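Local coordinates for protein 6-phosphogluconate dehydrogenase NAD-binding (Dyadobacter fermentans, PDB 4GBJ) that probably acts as an NAD(P)-dependent oxidoreductase of the 6-phosphogluconate and 3-hydroxyisobutyrate dehydrogenase type, at residues I181-F192 with I218-A227. Numbering follows the deposited sequence.
Sequences IACSLEMMGEAF and IFQNYGKLVA
Val226 sits as a knob in a hole formed by Leu185, Met188, Gly189 and Phe192, at the packing of helices 169-197 and 217-228 in the all-helical C-terminal domain of this dehydrogenase family. The two helix segments run the same general way, crossing at -40° with their axes 9.6 Å apart. A branched residue suits the knob because its two methyls serve different neighbours. Val226 CG1, anti to the backbone N (chi1 -178°), lies against the main chain at Gly189 N (3.6 Å), while Val226 CG2 meets Leu185 CD2, also at 3.6 Å. Phe219 fills the side nearer the start of its helix. Its ring presents an edge to the selenium of Met188, a selenomethionine, in a Met-aromatic contact with SE 5.1 Å from the ring centroid. The small Ser184 lets this ring come close, with Ser184 OG 3.2 Å from Phe219 CZ; that hydroxyl is hydrogen-bonded back to Met180 O in its own helix, which satisfies it in this apolar setting. The flexible Met188 chain, bent at chi3 (-69°), then turns its end against the opposite backbone, where glycine suits because a CB on Gly223 would crowd the selenium: Met188 SE lies 3.6 Å from Gly223 CA, and Met188 CE 3.7 Å from Gly223 N.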
ATOM      1  N   ILE B 181       4.797   3.301   4.234  1.00 20.82           N
ATOM      2  CA  ILE B 181       4.353   4.518   3.546  1.00 19.25           C
ATOM      3  C   ILE B 181       5.299   4.797   2.374  1.00 22.36           C
ATOM      4  O   ILE B 181       4.835   5.054   1.271  1.00 22.07           O
ATOM      5  CB  ILE B 181       4.221   5.710   4.471  1.00 21.90           C
ATOM      6  CG1 ILE B 181       3.074   5.495   5.494  1.00 23.15           C
ATOM      7  CG2 ILE B 181       3.981   7.025   3.626  1.00 23.13           C
ATOM      8  CD1 ILE B 181       3.152   6.506   6.699  1.00 22.47           C
ATOM      9  N   ALA B 182       6.616   4.706   2.613  1.00 19.42           N
ATOM     10  CA  ALA B 182       7.673   4.939   1.615  1.00 18.64           C
ATOM     11  C   ALA B 182       7.569   3.919   0.479  1.00 20.14           C
ATOM     12  O   ALA B 182       7.723   4.305  -0.698  1.00 18.51           O
ATOM     13  CB  ALA B 182       9.053   4.887   2.258  1.00 18.97           C
ATOM     14  N   CYS B 183       7.282   2.650   0.797  1.00 16.88           N
ATOM     15  CA  CYS B 183       7.039   1.631  -0.242  1.00 17.26           C
ATOM     16  C   CYS B 183       5.818   1.977  -1.091  1.00 19.59           C
ATOM     17  O   CYS B 183       5.818   1.724  -2.283  1.00 18.98           O
ATOM     18  CB  CYS B 183       6.864   0.249   0.369  1.00 18.17           C
ATOM     19  SG  CYS B 183       8.352  -0.436   1.089  1.00 23.01           S
ATOM     20  N   SER B 184       4.782   2.516  -0.478  1.00 17.37           N
ATOM     21  CA  SER B 184       3.545   2.896  -1.195  1.00 17.99           C
ATOM     22  C   SER B 184       3.850   3.981  -2.170  1.00 20.93           C
ATOM     23  O   SER B 184       3.393   3.937  -3.302  1.00 22.71           O
ATOM     24  CB  SER B 184       2.462   3.310  -0.194  1.00 19.20           C
ATOM     25  OG  SER B 184       2.284   2.216   0.696  1.00 22.53           O
ATOM     26  N   LEU B 185       4.649   4.965  -1.748  1.00 19.46           N
ATOM     27  CA  LEU B 185       5.086   6.024  -2.647  1.00 19.06           C
ATOM     28  C   LEU B 185       5.888   5.485  -3.835  1.00 20.60           C
ATOM     29  O   LEU B 185       5.680   5.896  -4.971  1.00 18.89           O
ATOM     30  CB  LEU B 185       5.965   7.017  -1.907  1.00 18.45           C
ATOM     31  CG  LEU B 185       5.193   8.029  -1.017  1.00 24.46           C
ATOM     32  CD1 LEU B 185       6.153   8.617   0.052  1.00 25.85           C
ATOM     33  CD2 LEU B 185       4.589   9.124  -1.857  1.00 28.73           C
ATOM     34  N   GLU B 186       6.824   4.584  -3.554  1.00 15.48           N
ATOM     35  CA  GLU B 186       7.661   4.021  -4.589  1.00 15.62           C
ATOM     36  C   GLU B 186       6.844   3.166  -5.582  1.00 20.70           C
ATOM     37  O   GLU B 186       7.051   3.298  -6.781  1.00 24.37           O
ATOM     38  CB  GLU B 186       8.816   3.207  -3.966  1.00 16.86           C
ATOM     39  CG  GLU B 186       9.595   2.407  -4.980  1.00 16.97           C
ATOM     40  CD  GLU B 186      10.352   3.214  -5.995  1.00 33.13           C
ATOM     41  OE1 GLU B 186      10.738   2.625  -7.025  1.00 27.42           O
ATOM     42  OE2 GLU B 186      10.712   4.375  -5.693  1.00 23.46           O
HETATM   43  N   MSE B 187       5.971   2.277  -5.122  1.00 18.20           N
HETATM   44  CA  MSE B 187       5.246   1.413  -6.058  1.00 16.56           C
HETATM   45  C   MSE B 187       4.306   2.267  -6.945  1.00 20.69           C
HETATM   46  O   MSE B 187       4.123   1.949  -8.107  1.00 20.17           O
HETATM   47  CB  MSE B 187       4.480   0.294  -5.342  1.00 16.22           C
HETATM   48  CG  MSE B 187       3.244   0.788  -4.502  1.00 18.81           C
HETATM   49 SE   MSE B 187       2.350  -0.691  -3.613  0.72 19.29          SE
HETATM   50  CE  MSE B 187       3.426  -0.959  -2.066  1.00 22.96           C
HETATM   51  N   MSE B 188       3.739   3.361  -6.398  1.00 19.13           N
HETATM   52  CA  MSE B 188       2.921   4.289  -7.192  1.00 16.59           C
HETATM   53  C   MSE B 188       3.793   5.058  -8.222  1.00 22.93           C
HETATM   54  O   MSE B 188       3.390   5.199  -9.371  1.00 23.92           O
HETATM   55  CB  MSE B 188       2.148   5.252  -6.313  1.00 17.47           C
HETATM   56  CG  MSE B 188       0.961   4.574  -5.693  1.00 21.61           C
HETATM   57 SE   MSE B 188      -0.259   5.688  -4.691  0.72 21.26          SE
HETATM   58  CE  MSE B 188       0.738   6.187  -3.151  1.00 20.67           C
ATOM     59  N   GLY B 189       4.976   5.494  -7.831  1.00 18.93           N
ATOM     60  CA  GLY B 189       5.909   6.105  -8.780  1.00 20.53           C
ATOM     61  C   GLY B 189       6.212   5.190  -9.962  1.00 24.14           C
ATOM     62  O   GLY B 189       6.100   5.578 -11.128  1.00 23.76           O
ATOM     63  N   GLU B 190       6.503   3.929  -9.666  1.00 19.31           N
ATOM     64  CA  GLU B 190       6.799   2.930 -10.692  1.00 19.41           C
ATOM     65  C   GLU B 190       5.614   2.669 -11.562  1.00 23.67           C
ATOM     66  O   GLU B 190       5.721   2.686 -12.794  1.00 23.16           O
ATOM     67  CB  GLU B 190       7.267   1.597 -10.055  1.00 20.22           C
ATOM     68  CG  GLU B 190       8.636   1.733  -9.388  1.00 18.99           C
ATOM     69  CD  GLU B 190       9.216   0.441  -8.827  1.00 22.70           C
ATOM     70  OE1 GLU B 190       8.889  -0.616  -9.380  1.00 17.17           O
ATOM     71  OE2 GLU B 190       9.943   0.464  -7.809  1.00 22.98           O
ATOM     72  N   ALA B 191       4.474   2.399 -10.925  1.00 21.87           N
ATOM     73  CA  ALA B 191       3.236   2.062 -11.627  1.00 19.19           C
ATOM     74  C   ALA B 191       2.723   3.224 -12.432  1.00 21.82           C
ATOM     75  O   ALA B 191       2.389   3.027 -13.606  1.00 20.13           O
ATOM     76  CB  ALA B 191       2.169   1.593 -10.642  1.00 20.19           C
ATOM     77  N   PHE B 192       2.734   4.453 -11.865  1.00 18.86           N
ATOM     78  CA  PHE B 192       2.209   5.629 -12.589  1.00 18.37           C
ATOM     79  C   PHE B 192       3.097   6.069 -13.707  1.00 22.51           C
ATOM     80  O   PHE B 192       2.569   6.500 -14.735  1.00 22.27           O
ATOM     81  CB  PHE B 192       1.931   6.801 -11.671  1.00 20.64           C
ATOM     82  CG  PHE B 192       0.901   6.669 -10.558  1.00 20.54           C
ATOM     83  CD1 PHE B 192       0.194   5.480 -10.363  1.00 19.37           C
ATOM     84  CD2 PHE B 192       0.660   7.728  -9.693  1.00 22.44           C
ATOM     85  CE1 PHE B 192      -0.709   5.347  -9.312  1.00 20.43           C
ATOM     86  CE2 PHE B 192      -0.273   7.603  -8.654  1.00 25.42           C
ATOM     87  CZ  PHE B 192      -0.924   6.396  -8.448  1.00 22.54           C
ATOM     88  N   ILE B 218      -3.517   6.542   3.257  1.00 38.79           N
ATOM     89  CA  ILE B 218      -2.127   6.658   2.792  1.00 36.17           C
ATOM     90  C   ILE B 218      -2.085   6.786   1.236  1.00 34.67           C
ATOM     91  O   ILE B 218      -1.540   7.746   0.724  1.00 30.48           O
ATOM     92  CB  ILE B 218      -1.231   5.457   3.296  1.00 37.95           C
ATOM     93  CG1 ILE B 218      -1.009   5.481   4.838  1.00 39.66           C
ATOM     94  CG2 ILE B 218       0.145   5.401   2.585  1.00 37.23           C
ATOM     95  CD1 ILE B 218      -0.527   6.795   5.419  1.00 48.13           C
ATOM     96  N   PHE B 219      -2.747   5.897   0.518  1.00 32.93           N
ATOM     97  CA  PHE B 219      -2.729   5.887  -0.956  1.00 33.27           C
ATOM     98  C   PHE B 219      -3.492   7.012  -1.594  1.00 37.44           C
ATOM     99  O   PHE B 219      -3.096   7.439  -2.668  1.00 37.12           O
ATOM    100  CB  PHE B 219      -3.260   4.552  -1.520  1.00 34.15           C
ATOM    101  CG  PHE B 219      -2.305   3.446  -1.218  1.00 35.61           C
ATOM    102  CD1 PHE B 219      -1.327   3.093  -2.120  1.00 38.77           C
ATOM    103  CD2 PHE B 219      -2.405   2.725  -0.046  1.00 40.48           C
ATOM    104  CE1 PHE B 219      -0.433   2.067  -1.843  1.00 39.66           C
ATOM    105  CE2 PHE B 219      -1.484   1.715   0.250  1.00 41.01           C
ATOM    106  CZ  PHE B 219      -0.503   1.398  -0.652  1.00 38.36           C
ATOM    107  N   GLN B 220      -4.556   7.484  -0.989  1.00 35.93           N
ATOM    108  CA  GLN B 220      -5.347   8.568  -1.559  1.00 38.28           C
ATOM    109  C   GLN B 220      -4.633   9.932  -1.348  1.00 42.88           C
ATOM    110  O   GLN B 220      -4.587  10.755  -2.278  1.00 40.71           O
ATOM    111  CB  GLN B 220      -6.765   8.552  -0.954  1.00 40.65           C
ATOM    112  CG  GLN B 220      -7.520   7.251  -1.377  1.00 54.70           C
ATOM    113  CD  GLN B 220      -9.020   7.203  -1.069  1.00 73.65           C
ATOM    114  OE1 GLN B 220      -9.871   6.854  -1.939  1.00 62.07           O
ATOM    115  NE2 GLN B 220      -9.364   7.411   0.194  1.00 57.03           N
ATOM    116  N   ASN B 221      -4.058  10.141  -0.154  1.00 38.55           N
ATOM    117  CA  ASN B 221      -3.319  11.368   0.149  1.00 39.19           C
ATOM    118  C   ASN B 221      -1.966  11.391  -0.545  1.00 40.85           C
ATOM    119  O   ASN B 221      -1.657  12.348  -1.246  1.00 42.50           O
ATOM    120  CB  ASN B 221      -3.102  11.514   1.656  1.00 35.64           C
ATOM    121  CG  ASN B 221      -4.355  11.641   2.513  1.00 66.62           C
ATOM    122  OD1 ASN B 221      -4.320  11.361   3.716  1.00 59.27           O
ATOM    123  ND2 ASN B 221      -5.477  12.128   1.981  1.00 59.07           N
ATOM    124  N   TYR B 222      -1.192  10.319  -0.412  1.00 34.55           N
ATOM    125  CA  TYR B 222       0.113  10.293  -1.049  1.00 34.47           C
ATOM    126  C   TYR B 222      -0.013  10.052  -2.568  1.00 36.11           C
ATOM    127  O   TYR B 222       0.794  10.587  -3.300  1.00 36.91           O
ATOM    128  CB  TYR B 222       1.058   9.293  -0.376  1.00 34.19           C
ATOM    129  CG  TYR B 222       1.565   9.769   0.976  1.00 37.27           C
ATOM    130  CD1 TYR B 222       2.542  10.751   1.068  1.00 39.36           C
ATOM    131  CD2 TYR B 222       1.011   9.293   2.158  1.00 38.98           C
ATOM    132  CE1 TYR B 222       3.007  11.195   2.301  1.00 38.36           C
ATOM    133  CE2 TYR B 222       1.490   9.707   3.400  1.00 40.26           C
ATOM    134  CZ  TYR B 222       2.514  10.634   3.468  1.00 44.59           C
ATOM    135  OH  TYR B 222       2.970  11.077   4.691  1.00 48.05           O
ATOM    136  N   GLY B 223      -1.063   9.372  -3.032  1.00 31.56           N
ATOM    137  CA  GLY B 223      -1.231   9.101  -4.450  1.00 31.19           C
ATOM    138  C   GLY B 223      -1.455  10.324  -5.299  1.00 33.37           C
ATOM    139  O   GLY B 223      -1.006  10.374  -6.441  1.00 30.61           O
ATOM    140  N   LYS B 224      -2.136  11.313  -4.753  1.00 32.31           N
ATOM    141  CA  LYS B 224      -2.399  12.566  -5.449  1.00 33.46           C
ATOM    142  C   LYS B 224      -1.065  13.294  -5.678  1.00 36.06           C
ATOM    143  O   LYS B 224      -0.834  13.808  -6.765  1.00 35.73           O
ATOM    144  CB  LYS B 224      -3.390  13.432  -4.628  1.00 37.62           C
ATOM    145  CG  LYS B 224      -4.009  14.613  -5.365  1.00 64.18           C
ATOM    146  CD  LYS B 224      -5.406  14.302  -5.926  1.00 82.23           C
ATOM    147  CE  LYS B 224      -6.489  14.470  -4.865  1.00 95.15           C
ATOM    148  NZ  LYS B 224      -7.847  14.102  -5.349  1.00 94.47           N
ATOM    149  N   LEU B 225      -0.163  13.271  -4.687  1.00 34.36           N
ATOM    150  CA  LEU B 225       1.167  13.879  -4.834  1.00 34.92           C
ATOM    151  C   LEU B 225       1.939  13.197  -5.967  1.00 32.56           C
ATOM    152  O   LEU B 225       2.497  13.850  -6.828  1.00 30.58           O
ATOM    153  CB  LEU B 225       2.037  13.748  -3.546  1.00 36.14           C
ATOM    154  CG  LEU B 225       1.494  14.150  -2.198  1.00 43.41           C
ATOM    155  CD1 LEU B 225       2.636  14.250  -1.186  1.00 43.19           C
ATOM    156  CD2 LEU B 225       0.747  15.431  -2.253  1.00 48.10           C
ATOM    157  N   VAL B 226       1.927  11.861  -5.976  1.00 27.10           N
ATOM    158  CA  VAL B 226       2.667  11.098  -6.984  1.00 25.03           C
ATOM    159  C   VAL B 226       2.062  11.301  -8.365  1.00 29.36           C
ATOM    160  O   VAL B 226       2.792  11.433  -9.338  1.00 26.45           O
ATOM    161  CB  VAL B 226       2.775   9.605  -6.608  1.00 25.86           C
ATOM    162  CG1 VAL B 226       3.602   8.841  -7.657  1.00 25.03           C
ATOM    163  CG2 VAL B 226       3.433   9.464  -5.234  1.00 24.52           C
ATOM    164  N   ALA B 227       0.748  11.393  -8.441  1.00 28.26           N
ATOM    165  CA  ALA B 227       0.057  11.596  -9.707  1.00 28.53           C
ATOM    166  C   ALA B 227       0.437  12.938 -10.285  1.00 30.47           C
ATOM    167  O   ALA B 227       0.807  13.020 -11.434  1.00 28.91           O
ATOM    168  CB  ALA B 227      -1.461  11.517  -9.503  1.00 30.32           C
TER